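Local coordinates for protein pyruvate kinase (Pseudomonas aeruginosa, PDB 6QXL) that probably catalyses the last step of glycolysis, transferring the phosphoryl group of phosphoenolpyruvate to ADP to give pyruvate and ATP, at residues P72-A77 with K158-R163; F92-S97 with V108-P113. One frame throughout, in Å; residues are numbered along the deposited sequence.

Interaction 1: P72-A77 with K158-R163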
loop_
_atom_site.group_PDB
_atom_site.type_symbol
_atom_site.label_atom_id
_atom_site.label_comp_id
_atom_site.label_asym_id
_atom_site.label_seq_id
_atom_site.Cartn_x
_atom_site.Cartn_y
_atom_site.Cartn_z
ATOM N N PRO A 72 -34.660 -5.365 -28.942
ATOM C CA PRO A 72 -36.056 -5.224 -28.557
ATOM C C PRO A 72 -36.373 -3.834 -27.920
ATOM O O PRO A 72 -36.689 -3.663 -26.750
ATOM C CB PRO A 72 -36.212 -6.306 -27.541
ATOM C CG PRO A 72 -34.879 -6.337 -26.817
ATOM C CD PRO A 72 -33.903 -6.105 -27.935
ATOM N N LYS A 73 -35.984 -2.834 -28.658
ATOM C CA LYS A 73 -36.393 -1.476 -28.346
ATOM C C LYS A 73 -37.877 -1.333 -28.668
ATOM O O LYS A 73 -38.366 -1.788 -29.734
ATOM C CB LYS A 73 -35.589 -0.484 -29.128
ATOM C CG LYS A 73 -35.703 0.925 -28.599
ATOM C CD LYS A 73 -34.836 1.889 -29.437
ATOM C CE LYS A 73 -34.397 3.115 -28.655
ATOM N NZ LYS A 73 -33.375 2.831 -27.584
ATOM N N ILE A 74 -38.613 -0.809 -27.670
ATOM C CA ILE A 74 -40.069 -0.717 -27.821
ATOM C C ILE A 74 -40.347 0.705 -28.283
ATOM O O ILE A 74 -39.919 1.674 -27.647
ATOM C CB ILE A 74 -40.775 -0.973 -26.490
ATOM C CG1 ILE A 74 -40.371 -2.310 -25.883
ATOM C CG2 ILE A 74 -42.252 -0.827 -26.645
ATOM C CD1 ILE A 74 -40.671 -2.389 -24.397
ATOM N N ARG A 75 -41.102 0.834 -29.376
ATOM C CA ARG A 75 -41.400 2.154 -29.921
ATOM C C ARG A 75 -42.908 2.336 -30.021
ATOM O O ARG A 75 -43.681 1.375 -30.134
ATOM C CB ARG A 75 -40.789 2.378 -31.290
ATOM C CG ARG A 75 -39.437 1.754 -31.519
ATOM C CD ARG A 75 -38.842 2.293 -32.852
ATOM N NE ARG A 75 -37.381 2.058 -32.893
ATOM C CZ ARG A 75 -36.419 2.987 -32.717
ATOM N NH1 ARG A 75 -36.687 4.270 -32.523
ATOM N NH2 ARG A 75 -35.157 2.607 -32.703
ATOM N N ILE A 76 -43.310 3.601 -29.997
ATOM C CA ILE A 76 -44.671 3.964 -30.341
ATOM C C ILE A 76 -44.902 3.914 -31.852
ATOM O O ILE A 76 -43.971 3.810 -32.627
ATOM C CB ILE A 76 -45.072 5.313 -29.741
ATOM C CG1 ILE A 76 -44.343 6.457 -30.431
ATOM C CG2 ILE A 76 -44.827 5.327 -28.220
ATOM C CD1 ILE A 76 -44.459 7.800 -29.696
ATOM N N ALA A 77 -46.153 3.974 -32.233
ATOM C CA ALA A 77 -46.570 3.986 -33.645
ATOM C C ALA A 77 -46.518 5.411 -34.255
ATOM O O ALA A 77 -45.894 6.302 -33.692
ATOM C CB ALA A 77 -47.949 3.352 -33.784
ATOM N N LYS A 158 -40.924 7.026 -31.768
ATOM C CA LYS A 158 -40.045 7.313 -30.662
ATOM C C LYS A 158 -40.020 6.171 -29.655
ATOM O O LYS A 158 -41.000 5.456 -29.471
ATOM C CB LYS A 158 -40.419 8.612 -29.976
ATOM C CG LYS A 158 -40.098 9.864 -30.759
ATOM C CD LYS A 158 -38.602 10.098 -30.799
ATOM C CE LYS A 158 -38.205 11.190 -31.783
ATOM N NZ LYS A 158 -36.947 10.887 -32.558
ATOM N N GLY A 159 -38.859 6.008 -29.025
ATOM C CA GLY A 159 -38.656 4.924 -28.073
ATOM C C GLY A 159 -39.358 5.207 -26.761
ATOM O O GLY A 159 -39.625 6.354 -26.384
ATOM N N ILE A 160 -39.725 4.123 -26.102
ATOM C CA ILE A 160 -40.324 4.186 -24.775
ATOM C C ILE A 160 -39.687 3.109 -23.903
ATOM O O ILE A 160 -39.394 2.012 -24.358
ATOM C CB ILE A 160 -41.871 4.033 -24.863
ATOM C CG1 ILE A 160 -42.513 4.143 -23.492
ATOM C CG2 ILE A 160 -42.262 2.731 -25.495
ATOM C CD1 ILE A 160 -44.015 4.287 -23.543
ATOM N N ASN A 161 -39.464 3.435 -22.642
ATOM C CA ASN A 161 -39.029 2.457 -21.653
ATOM C C ASN A 161 -39.619 2.799 -20.310
ATOM O O ASN A 161 -40.111 3.872 -20.106
ATOM C CB ASN A 161 -37.502 2.346 -21.564
ATOM C CG ASN A 161 -37.028 0.979 -20.996
ATOM O OD1 ASN A 161 -37.783 0.184 -20.434
ATOM N ND2 ASN A 161 -35.753 0.696 -21.196
ATOM N N ARG A 162 -39.563 1.869 -19.378
ATOM C CA ARG A 162 -39.985 2.046 -18.035
ATOM C C ARG A 162 -38.802 2.336 -17.106
ATOM O O ARG A 162 -37.809 1.623 -17.114
ATOM C CB ARG A 162 -40.716 0.821 -17.582
ATOM C CG ARG A 162 -41.420 1.000 -16.228
ATOM C CD ARG A 162 -42.310 -0.003 -15.752
ATOM N NE ARG A 162 -41.631 -1.257 -15.525
ATOM C CZ ARG A 162 -42.193 -2.339 -15.090
ATOM N NH1 ARG A 162 -43.494 -2.355 -14.647
ATOM N NH2 ARG A 162 -41.483 -3.485 -15.083
ATOM N N ARG A 163 -38.994 3.353 -16.247
ATOM C CA ARG A 163 -38.033 3.664 -15.232
ATOM C C ARG A 163 -37.959 2.401 -14.313
ATOM O O ARG A 163 -38.929 1.952 -13.778
ATOM C CB ARG A 163 -38.465 4.863 -14.418
ATOM C CG ARG A 163 -37.515 5.305 -13.312
ATOM C CD ARG A 163 -37.880 6.721 -12.942
ATOM N NE ARG A 163 -37.049 7.655 -13.698
ATOM C CZ ARG A 163 -37.387 8.922 -14.047
ATOM N NH1 ARG A 163 -38.485 9.478 -13.582
ATOM N NH2 ARG A 163 -36.545 9.638 -14.752
HETATM O O HOH W 1 -37.145 0.091 -25.034
#
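Ile74, Arg75 and Ile76 run antiparallel to Lys158, Gly159 and Ile160, and two backbone hydrogen bonds join them. Ile160 N donates to Ile74 O at 2.9 Å, and Ile76 N donates to Lys158 O at 3.0 Å. Between them Arg75 and Gly159 form a non-hydrogen-bonded pair, their CA atoms 4.3 Å apart. Past Ile74 the two chains separate, and a water bridges them: it accepts from Ile74 N and donates to Ile160 O. The direct ladder is therefore short.

Ile74 and Ile160 meet through their CG2 methyls, 3.7 Å apart. In Ile74 that methyl lies anti to the backbone N, because CG1 takes the place beside N (chi1 -55°). Ile160 CG2 also packs against Ile74 O. Ile76 lays CG1 along the Lys158 backbone, and its CD1 reaches Lys158 CB at 4.1 Å. Leu127 and Phe94 flank Ile76 and Ile160 as well. The Arg75 chain is extended from CG to NE. Its NH1 is held by His157 O, which ties the guanidinium to the residue just before 158-163.

The short strand 74-75 forms one edge of the mixed sheet of the small beta domain, called the B domain in pyruvate kinases. The Arg75 side chain lies about 9 Å from the bound magnesium ion and from malonate, consistent with this edge bordering the active-site cleft.

Interaction 2: F92-S97 with V108-P113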
loop_
_atom_site.group_PDB
_atom_site.type_symbol
_atom_site.label_atom_id
_atom_site.label_comp_id
_atom_site.label_asym_id
_atom_site.label_seq_id
_atom_site.Cartn_x
_atom_site.Cartn_y
_atom_site.Cartn_z
ATOM N N PHE A 92 -52.680 11.257 -21.623
ATOM C CA PHE A 92 -52.219 10.610 -22.831
ATOM C C PHE A 92 -52.303 9.103 -22.692
ATOM O O PHE A 92 -52.123 8.568 -21.603
ATOM C CB PHE A 92 -50.805 11.058 -23.177
ATOM C CG PHE A 92 -50.385 10.717 -24.560
ATOM C CD1 PHE A 92 -50.831 11.494 -25.613
ATOM C CD2 PHE A 92 -49.594 9.606 -24.827
ATOM C CE1 PHE A 92 -50.482 11.166 -26.930
ATOM C CE2 PHE A 92 -49.237 9.283 -26.123
ATOM C CZ PHE A 92 -49.681 10.073 -27.181
ATOM N N ARG A 93 -52.560 8.432 -23.810
ATOM C CA ARG A 93 -52.799 6.996 -23.802
ATOM C C ARG A 93 -51.955 6.267 -24.824
ATOM O O ARG A 93 -51.744 6.756 -25.939
ATOM C CB ARG A 93 -54.273 6.711 -24.116
ATOM C CG ARG A 93 -55.235 7.080 -23.022
ATOM C CD ARG A 93 -56.671 6.736 -23.424
ATOM N NE ARG A 93 -57.162 7.470 -24.575
ATOM C CZ ARG A 93 -57.669 6.929 -25.710
ATOM N NH1 ARG A 93 -57.686 5.626 -25.908
ATOM N NH2 ARG A 93 -58.116 7.700 -26.673
ATOM N N PHE A 94 -51.518 5.077 -24.431
ATOM C CA PHE A 94 -50.829 4.153 -25.315
ATOM C C PHE A 94 -51.758 2.944 -25.500
ATOM O O PHE A 94 -52.078 2.287 -24.510
ATOM C CB PHE A 94 -49.512 3.721 -24.698
ATOM C CG PHE A 94 -48.586 4.857 -24.394
ATOM C CD1 PHE A 94 -47.810 5.413 -25.389
ATOM C CD2 PHE A 94 -48.499 5.384 -23.110
ATOM C CE1 PHE A 94 -46.983 6.473 -25.122
ATOM C CE2 PHE A 94 -47.658 6.464 -22.859
ATOM C CZ PHE A 94 -46.900 6.994 -23.876
ATOM N N SER A 95 -52.180 2.672 -26.748
ATOM C CA SER A 95 -53.211 1.667 -26.970
ATOM C C SER A 95 -52.824 0.675 -28.038
ATOM O O SER A 95 -52.478 1.069 -29.203
ATOM C CB SER A 95 -54.569 2.307 -27.360
ATOM O OG SER A 95 -55.571 1.313 -27.537
ATOM N N THR A 96 -52.981 -0.599 -27.738
ATOM C CA THR A 96 -52.769 -1.653 -28.719
ATOM C C THR A 96 -53.897 -1.751 -29.707
ATOM O O THR A 96 -53.721 -2.299 -30.786
ATOM C CB THR A 96 -52.601 -3.028 -28.029
ATOM O OG1 THR A 96 -53.752 -3.301 -27.277
ATOM C CG2 THR A 96 -51.344 -3.033 -27.124
ATOM N N SER A 97 -55.052 -1.204 -29.401
ATOM C CA SER A 97 -56.201 -1.236 -30.317
ATOM C C SER A 97 -56.353 0.070 -31.131
ATOM O O SER A 97 -57.176 0.174 -32.024
ATOM C CB SER A 97 -57.487 -1.614 -29.529
ATOM O OG SER A 97 -57.791 -0.677 -28.589
ATOM N N VAL A 108 -51.790 7.362 -28.901
ATOM C CA VAL A 108 -51.014 6.776 -29.988
ATOM C C VAL A 108 -51.050 5.261 -29.825
ATOM O O VAL A 108 -51.223 4.739 -28.720
ATOM C CB VAL A 108 -49.554 7.301 -30.007
ATOM C CG1 VAL A 108 -48.758 6.809 -28.782
ATOM C CG2 VAL A 108 -48.831 6.908 -31.296
ATOM N N GLY A 109 -50.903 4.568 -30.935
ATOM C CA GLY A 109 -50.828 3.136 -30.938
ATOM C C GLY A 109 -49.470 2.597 -30.597
ATOM O O GLY A 109 -48.494 3.345 -30.557
ATOM N N ILE A 110 -49.405 1.304 -30.311
ATOM C CA ILE A 110 -48.136 0.651 -30.032
ATOM C C ILE A 110 -48.245 -0.824 -30.442
ATOM O O ILE A 110 -49.267 -1.518 -30.133
ATOM C CB ILE A 110 -47.836 0.743 -28.551
ATOM C CG1 ILE A 110 -49.111 0.342 -27.779
ATOM C CG2 ILE A 110 -47.255 2.017 -28.055
ATOM C CD1 ILE A 110 -49.012 0.132 -26.288
ATOM N N ASP A 111 -47.215 -1.266 -31.171
ATOM C CA ASP A 111 -47.257 -2.654 -31.683
ATOM C C ASP A 111 -46.699 -3.717 -30.726
ATOM O O ASP A 111 -46.259 -4.738 -31.133
ATOM C CB ASP A 111 -46.535 -2.725 -33.019
ATOM C CG ASP A 111 -46.971 -3.917 -33.855
ATOM O OD1 ASP A 111 -48.003 -4.594 -33.551
ATOM O OD2 ASP A 111 -46.257 -4.163 -34.846
ATOM N N TYR A 112 -46.802 -3.490 -29.382
ATOM C CA TYR A 112 -46.189 -4.330 -28.416
ATOM C C TYR A 112 -47.158 -4.634 -27.256
ATOM O O TYR A 112 -47.277 -3.885 -26.293
ATOM C CB TYR A 112 -44.927 -3.708 -27.881
ATOM C CG TYR A 112 -43.893 -3.362 -28.890
ATOM C CD1 TYR A 112 -44.079 -2.288 -29.737
ATOM C CD2 TYR A 112 -42.744 -4.120 -29.022
ATOM C CE1 TYR A 112 -43.147 -1.972 -30.730
ATOM C CE2 TYR A 112 -41.800 -3.836 -29.991
ATOM C CZ TYR A 112 -41.976 -2.734 -30.802
ATOM O OH TYR A 112 -41.050 -2.461 -31.752
ATOM N N PRO A 113 -47.875 -5.776 -27.362
ATOM C CA PRO A 113 -48.894 -6.075 -26.368
ATOM C C PRO A 113 -48.371 -6.234 -24.942
ATOM O O PRO A 113 -49.030 -5.704 -24.020
ATOM C CB PRO A 113 -49.460 -7.413 -26.848
ATOM C CG PRO A 113 -49.189 -7.447 -28.285
ATOM C CD PRO A 113 -47.906 -6.732 -28.478
#
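Val108 CG1 packs against both Phe92 and Phe94. It meets the Phe92 ring at its edge, with CE2 at 3.7 Å. It approaches the Phe94 ring obliquely, with CD1 at 3.8 Å. The rings themselves are steeply inclined: Phe94 CE1 lies at the edge of the Phe92 ring, while Phe92 CD2 sits 3.9 Å above the Phe94 plane, offset toward the rim. Phe92 CG is anti to its backbone nitrogen (chi1 -165°), which brings the ring edge beside Val108. Ile110 runs its side chain past Ser95 O and sets CD1 against Phe94 CB, at 4.0 Å. Farther on, Thr96 CG2 rests near Ile110 O and Pro113 CA.

The backbones pair in parallel at Phe94 with Val108 and Ser95 with Gly109. Val108 N donates to Arg93 O, and Ser95 N to Val108 O, both at 3.0 Å. The next bond, Ile110 N to Ser95 O, is weak at 3.3 Å. Ser95 OG then accepts from Ser97 N in an ST turn as the strand ends.

Strand 107-109 is the outermost strand of the mixed sheet within this chain. Strand 91-95 lies between it and strand 143-148. Met134 of strand 132-139 touches both phenylalanines, and helix 113-118 follows strand 107-109 along the chain.

Interactions 1 and 2 lie in the same mixed sheet, their centres 11 Å apart. Interaction 2 is nested along the chain within the loop that interaction 1 closes: the order is 72-77, 92-97, 108-113, 158-163. Strands 74-75 and 107-109 are the outermost of this sheet within the chain, yet the chain just beyond strand 74-75 reaches strand 107-109: Ala77 N is 2.9 Å from Gly109 O, a probable hydrogen bond. Tyr112 CG also packs 3.8 Å from Ile74 CG2. This is consistent with the barrel-like B domain of pyruvate kinases, which in this family closes over the active site as a lid. Interaction 1 lies on the side toward magnesium, and interaction 2 farther from the chain's centre.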